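Local coordinates for protein putative Acetyltransferase (Pyrococcus horikoshii, PDB 3DDD) that binds coenzyme A and probably transfers acyl groups from acyl-coenzyme A, as a putative acetyltransferase of the GNAT family, at residues D28-A40 against G45-S57. Sequence-based numbering, arbitrary orientation.
Sequences DDIEDMVSIFIDA and GPRESVKSSFEIS. With COA (coenzyme A), chain B.
Phe54 drives its flat ring into the hole between Ile30, Met33, Val34 and Phe37 on helix 30-40, a knob-into-hole fit that suits a long, slim aromatic. Its edge meets the backbone of that helix, with CE2 3.5 Å from Met33 O, while CZ reaches Phe37 CB at 3.6 Å. The two rings make an offset edge-to-face pair, the edge of Phe54 toward the face of Phe37, their planes 85° apart. With CG anti to the backbone N, the Phe37 ring is carried toward Phe54 and Val50, CD2 lying 3.4 Å from Val50 CG1; a leucine in its place would probably leave the Phe54 edge without its aromatic face and open a gap beside Val50. Branched, compact Val34 is the answering knob, sunk among Arg47, Val50, Lys51 and Phe54.

On the solvent side long polar chains take over. Exposed Arg47 lays its guanidinium over Val34 CG1 and turns NE and NH2 side-on to one carboxylate oxygen of exposed Glu31, with NH2 3.1 Å from Glu31 OE1. The same NH2 gives a nearly straight bond (168°) to Ser35 OG, which, with the bonds to Glu31, helps fix the group's rotation. Lys51 lays its aliphatic part across Ile30 and carries NZ to Glu55 OE2 of its own helix (3.0 Å).

Ala40 belongs to the coenzyme A pocket. Two successive helices between strands 21-24 and 65-70, crossing at 121° and packed on the sheet of the first GNAT domain, are characteristic of the GNAT fold.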
loop_
_atom_site.group_PDB
_atom_site.type_symbol
_atom_site.label_atom_id
_atom_site.label_comp_id
_atom_site.label_asym_id
_atom_site.label_seq_id
_atom_site.Cartn_x
_atom_site.Cartn_y
_atom_site.Cartn_z
ATOM N N ASP A 28 11.899 0.298 17.343
ATOM C CA ASP A 28 12.097 1.431 18.261
ATOM C C ASP A 28 11.905 2.772 17.574
ATOM O O ASP A 28 11.759 3.760 18.264
ATOM C CB ASP A 28 13.477 1.437 18.919
ATOM C CG ASP A 28 13.809 0.112 19.603
ATOM O OD1 ASP A 28 12.865 -0.607 20.044
ATOM O OD2 ASP A 28 15.023 -0.204 19.682
ATOM N N ASP A 29 11.917 2.806 16.232
ATOM C CA ASP A 29 11.754 4.046 15.491
ATOM C C ASP A 29 10.292 4.378 15.102
ATOM O O ASP A 29 10.065 5.324 14.328
ATOM C CB ASP A 29 12.588 3.990 14.217
ATOM C CG ASP A 29 14.055 3.889 14.497
ATOM O OD1 ASP A 29 14.619 4.788 15.140
ATOM O OD2 ASP A 29 14.660 2.910 14.073
ATOM N N ILE A 30 9.321 3.629 15.639
ATOM C CA ILE A 30 7.921 3.752 15.191
ATOM C C ILE A 30 7.361 5.152 15.424
ATOM O O ILE A 30 6.700 5.710 14.550
ATOM C CB ILE A 30 6.993 2.662 15.839
ATOM C CG1 ILE A 30 7.254 1.300 15.197
ATOM C CG2 ILE A 30 5.494 2.956 15.628
ATOM C CD1 ILE A 30 6.522 1.112 13.890
ATOM N N GLU A 31 7.639 5.729 16.583
ATOM C CA GLU A 31 7.105 7.043 16.887
ATOM C C GLU A 31 7.644 8.082 15.890
ATOM O O GLU A 31 6.880 8.898 15.358
ATOM C CB GLU A 31 7.369 7.437 18.341
ATOM C CG GLU A 31 6.539 6.617 19.424
ATOM C CD GLU A 31 4.996 6.586 19.198
ATOM O OE1 GLU A 31 4.429 7.482 18.528
ATOM O OE2 GLU A 31 4.333 5.641 19.690
ATOM N N ASP A 32 8.944 8.032 15.616
ATOM C CA ASP A 32 9.526 8.937 14.631
ATOM C C ASP A 32 8.940 8.744 13.239
ATOM O O ASP A 32 8.678 9.713 12.530
ATOM C CB ASP A 32 11.061 8.797 14.595
ATOM C CG ASP A 32 11.718 9.297 15.866
ATOM O OD1 ASP A 32 11.014 9.925 16.696
ATOM O OD2 ASP A 32 12.940 9.099 16.016
HETATM N N MSE A 33 8.742 7.502 12.830
HETATM C CA MSE A 33 8.194 7.252 11.504
HETATM C C MSE A 33 6.817 7.896 11.439
HETATM O O MSE A 33 6.476 8.570 10.452
HETATM C CB MSE A 33 8.096 5.742 11.225
HETATM C CG MSE A 33 9.446 5.061 11.141
HETATM SE SE MSE A 33 9.416 3.135 11.344
HETATM C CE MSE A 33 8.225 2.646 9.906
ATOM N N VAL A 34 6.025 7.666 12.489
ATOM C CA VAL A 34 4.673 8.203 12.566
ATOM C C VAL A 34 4.656 9.726 12.497
ATOM O O VAL A 34 3.810 10.315 11.816
ATOM C CB VAL A 34 3.932 7.740 13.833
ATOM C CG1 VAL A 34 2.576 8.480 13.939
ATOM C CG2 VAL A 34 3.690 6.196 13.796
ATOM N N SER A 35 5.592 10.366 13.192
ATOM C CA SER A 35 5.716 11.830 13.181
ATOM C C SER A 35 6.089 12.374 11.797
ATOM O O SER A 35 5.514 13.359 11.329
ATOM C CB SER A 35 6.769 12.270 14.193
ATOM O OG SER A 35 6.291 12.020 15.511
ATOM N N ILE A 36 7.035 11.717 11.139
ATOM C CA ILE A 36 7.375 12.071 9.768
ATOM C C ILE A 36 6.140 11.975 8.896
ATOM O O ILE A 36 5.850 12.908 8.113
ATOM C CB ILE A 36 8.483 11.192 9.165
ATOM C CG1 ILE A 36 9.820 11.491 9.850
ATOM C CG2 ILE A 36 8.605 11.474 7.682
ATOM C CD1 ILE A 36 10.717 10.320 9.945
ATOM N N PHE A 37 5.406 10.867 9.037
ATOM C CA PHE A 37 4.286 10.598 8.135
ATOM C C PHE A 37 3.169 11.631 8.307
ATOM O O PHE A 37 2.637 12.097 7.332
ATOM C CB PHE A 37 3.733 9.186 8.303
ATOM C CG PHE A 37 2.486 8.950 7.516
ATOM C CD1 PHE A 37 2.551 8.512 6.213
ATOM C CD2 PHE A 37 1.239 9.206 8.068
ATOM C CE1 PHE A 37 1.393 8.301 5.478
ATOM C CE2 PHE A 37 0.087 8.997 7.346
ATOM C CZ PHE A 37 0.156 8.549 6.056
ATOM N N ILE A 38 2.861 11.987 9.556
ATOM C CA ILE A 38 1.784 12.907 9.899
ATOM C C ILE A 38 2.104 14.330 9.426
ATOM O O ILE A 38 1.232 15.026 8.914
ATOM C CB ILE A 38 1.524 12.872 11.438
ATOM C CG1 ILE A 38 0.776 11.579 11.817
ATOM C CG2 ILE A 38 0.735 14.079 11.899
ATOM C CD1 ILE A 38 0.636 11.420 13.332
ATOM N N ASP A 39 3.341 14.768 9.647
ATOM C CA ASP A 39 3.884 15.971 9.007
ATOM C C ASP A 39 3.790 15.891 7.458
ATOM O O ASP A 39 3.044 16.651 6.814
ATOM C CB ASP A 39 5.317 16.189 9.495
ATOM C CG ASP A 39 5.932 17.461 8.978
ATOM O OD1 ASP A 39 5.618 17.877 7.854
ATOM O OD2 ASP A 39 6.763 18.047 9.683
ATOM N N ALA A 40 4.498 14.958 6.855
ATOM C CA ALA A 40 4.564 14.926 5.409
ATOM C C ALA A 40 3.164 14.885 4.752
ATOM O O ALA A 40 2.918 15.587 3.795
ATOM C CB ALA A 40 5.451 13.748 4.935
ATOM N N GLY A 45 -6.040 12.805 11.201
ATOM C CA GLY A 45 -6.617 11.681 11.952
ATOM C C GLY A 45 -5.886 11.318 13.229
ATOM O O GLY A 45 -4.876 11.941 13.576
ATOM N N PRO A 46 -6.364 10.277 13.924
ATOM C CA PRO A 46 -5.713 9.872 15.161
ATOM C C PRO A 46 -4.356 9.168 14.922
ATOM O O PRO A 46 -4.199 8.408 13.969
ATOM C CB PRO A 46 -6.741 8.918 15.806
ATOM C CG PRO A 46 -7.485 8.342 14.665
ATOM C CD PRO A 46 -7.495 9.397 13.578
ATOM N N ARG A 47 -3.415 9.423 15.825
ATOM C CA ARG A 47 -2.050 8.921 15.747
ATOM C C ARG A 47 -1.944 7.388 15.682
ATOM O O ARG A 47 -1.244 6.819 14.829
ATOM C CB ARG A 47 -1.292 9.402 16.988
ATOM C CG ARG A 47 0.011 10.099 16.703
ATOM C CD ARG A 47 0.876 10.180 17.936
ATOM N NE ARG A 47 2.257 9.771 17.663
ATOM C CZ ARG A 47 3.148 10.498 16.999
ATOM N NH1 ARG A 47 2.819 11.686 16.509
ATOM N NH2 ARG A 47 4.378 10.028 16.816
ATOM N N GLU A 48 -2.633 6.745 16.615
ATOM C CA GLU A 48 -2.667 5.304 16.775
ATOM C C GLU A 48 -2.970 4.601 15.464
ATOM O O GLU A 48 -2.515 3.502 15.190
ATOM C CB GLU A 48 -3.747 4.969 17.823
ATOM C CG GLU A 48 -3.842 3.504 18.229
ATOM C CD GLU A 48 -4.546 2.636 17.195
ATOM O OE1 GLU A 48 -5.389 3.160 16.426
ATOM O OE2 GLU A 48 -4.238 1.421 17.156
ATOM N N SER A 49 -3.760 5.248 14.643
ATOM C CA SER A 49 -4.079 4.725 13.334
ATOM C C SER A 49 -2.798 4.442 12.536
ATOM O O SER A 49 -2.618 3.352 11.975
ATOM C CB SER A 49 -4.950 5.761 12.622
ATOM O OG SER A 49 -5.704 5.135 11.633
ATOM N N VAL A 50 -1.918 5.444 12.476
ATOM C CA VAL A 50 -0.661 5.366 11.714
ATOM C C VAL A 50 0.314 4.407 12.410
ATOM O O VAL A 50 0.957 3.606 11.754
ATOM C CB VAL A 50 0.014 6.770 11.543
ATOM C CG1 VAL A 50 1.130 6.739 10.476
ATOM C CG2 VAL A 50 -1.037 7.833 11.188
ATOM N N LYS A 51 0.390 4.469 13.734
ATOM C CA LYS A 51 1.288 3.612 14.505
ATOM C C LYS A 51 1.019 2.119 14.242
ATOM O O LYS A 51 1.932 1.338 13.993
ATOM C CB LYS A 51 1.156 3.906 16.006
ATOM C CG LYS A 51 2.009 2.968 16.848
ATOM C CD LYS A 51 2.493 3.582 18.139
ATOM C CE LYS A 51 1.838 2.962 19.345
ATOM N NZ LYS A 51 2.506 1.688 19.698
ATOM N N SER A 52 -0.248 1.734 14.287
ATOM C CA SER A 52 -0.616 0.354 14.037
ATOM C C SER A 52 -0.335 -0.062 12.602
ATOM O O SER A 52 0.089 -1.191 12.353
ATOM C CB SER A 52 -2.080 0.135 14.399
ATOM O OG SER A 52 -2.221 0.358 15.792
ATOM N N SER A 53 -0.536 0.849 11.661
ATOM C CA SER A 53 -0.255 0.546 10.263
ATOM C C SER A 53 1.237 0.256 10.065
ATOM O O SER A 53 1.602 -0.657 9.357
ATOM C CB SER A 53 -0.694 1.710 9.380
ATOM O OG SER A 53 -0.626 1.363 8.017
ATOM N N PHE A 54 2.096 1.023 10.727
ATOM C CA PHE A 54 3.531 0.914 10.571
ATOM C C PHE A 54 4.120 -0.278 11.312
ATOM O O PHE A 54 5.108 -0.853 10.864
ATOM C CB PHE A 54 4.224 2.189 11.068
ATOM C CG PHE A 54 4.105 3.373 10.149
ATOM C CD1 PHE A 54 3.478 3.286 8.906
ATOM C CD2 PHE A 54 4.659 4.583 10.531
ATOM C CE1 PHE A 54 3.406 4.386 8.070
ATOM C CE2 PHE A 54 4.593 5.684 9.704
ATOM C CZ PHE A 54 3.998 5.591 8.464
ATOM N N GLU A 55 3.536 -0.648 12.445
ATOM C CA GLU A 55 3.884 -1.901 13.073
ATOM C C GLU A 55 3.659 -3.089 12.098
ATOM O O GLU A 55 4.449 -4.037 12.043
ATOM C CB GLU A 55 3.084 -2.075 14.366
ATOM C CG GLU A 55 3.485 -1.068 15.427
ATOM C CD GLU A 55 2.658 -1.084 16.722
ATOM O OE1 GLU A 55 1.626 -1.765 16.840
ATOM O OE2 GLU A 55 3.068 -0.370 17.657
ATOM N N ILE A 56 2.578 -3.038 11.337
ATOM C CA ILE A 56 2.272 -4.077 10.344
ATOM C C ILE A 56 3.319 -4.054 9.230
ATOM O O ILE A 56 3.839 -5.088 8.847
ATOM C CB ILE A 56 0.853 -3.889 9.775
ATOM C CG1 ILE A 56 -0.189 -4.218 10.864
ATOM C CG2 ILE A 56 0.634 -4.728 8.531
ATOM C CD1 ILE A 56 -1.609 -3.761 10.505
ATOM N N SER A 57 3.655 -2.869 8.749
ATOM C CA SER A 57 4.650 -2.708 7.685
ATOM C C SER A 57 5.993 -3.327 8.055
ATOM O O SER A 57 6.556 -4.077 7.274
ATOM C CB SER A 57 4.811 -1.225 7.333
ATOM O OG SER A 57 3.571 -0.712 6.846
HETATM N N1A COA B . 5.275 19.296 -6.029
HETATM C C2A COA B . 5.665 18.714 -7.210
HETATM N N3A COA B . 6.806 17.940 -7.243
HETATM C C4A COA B . 7.521 17.778 -6.092
HETATM C C5A COA B . 7.137 18.337 -4.893
HETATM C C6A COA B . 6.002 19.112 -4.875
HETATM N N6A COA B . 5.848 19.890 -3.827
HETATM N N7A COA B . 8.020 18.012 -3.921
HETATM C C8A COA B . 8.948 17.219 -4.494
HETATM N N9A COA B . 8.641 17.070 -5.830
HETATM C C1B COA B . 9.273 16.180 -6.819
HETATM C C2B COA B . 10.015 16.996 -7.870
HETATM O O2B COA B . 10.075 16.355 -9.110
HETATM C C3B COA B . 11.400 17.041 -7.283
HETATM O O3B COA B . 12.335 17.335 -8.263
HETATM P P3B COA B . 12.724 18.851 -8.632
HETATM O O7A COA B . 13.986 18.828 -9.485
HETATM O O8A COA B . 13.019 19.568 -7.347
HETATM O O9A COA B . 11.660 19.385 -9.531
HETATM C C4B COA B . 11.496 15.627 -6.768
HETATM O O4B COA B . 10.246 15.421 -6.150
HETATM C C5B COA B . 12.635 15.363 -5.807
HETATM O O5B COA B . 12.646 16.349 -4.831
HETATM P P1A COA B . 13.187 15.972 -3.381
HETATM O O1A COA B . 13.715 17.221 -2.727
HETATM O O2A COA B . 14.235 14.892 -3.404
HETATM O O3A COA B . 11.835 15.424 -2.715
HETATM P P2A COA B . 11.488 15.617 -1.160
HETATM O O4A COA B . 12.621 15.534 -0.200
HETATM O O5A COA B . 10.699 16.903 -0.987
HETATM O O6A COA B . 10.422 14.420 -0.918
HETATM C CBP COA B . 8.104 13.547 -1.298
HETATM C CCP COA B . 9.378 14.223 -1.855
HETATM C CDP COA B . 8.543 12.426 -0.357
HETATM C CEP COA B . 7.371 12.939 -2.505
HETATM C CAP COA B . 7.028 14.489 -0.719
HETATM O OAP COA B . 7.421 15.823 -0.680
HETATM C C9P COA B . 6.375 14.107 0.591
HETATM O O9P COA B . 7.029 13.677 1.711
HETATM N N8P COA B . 5.067 14.192 0.691
HETATM C C7P COA B . 4.378 13.089 1.300
HETATM C C6P COA B . 3.036 12.828 0.677
HETATM C C5P COA B . 3.086 12.853 -0.811
HETATM O O5P COA B . 2.280 13.648 -1.358
HETATM N N4P COA B . 3.987 12.052 -1.451
HETATM C C3P COA B . 4.416 10.672 -1.115
HETATM C C2P COA B . 3.658 9.486 -1.784
HETATM S S1P COA B . 4.008 9.064 -3.537
#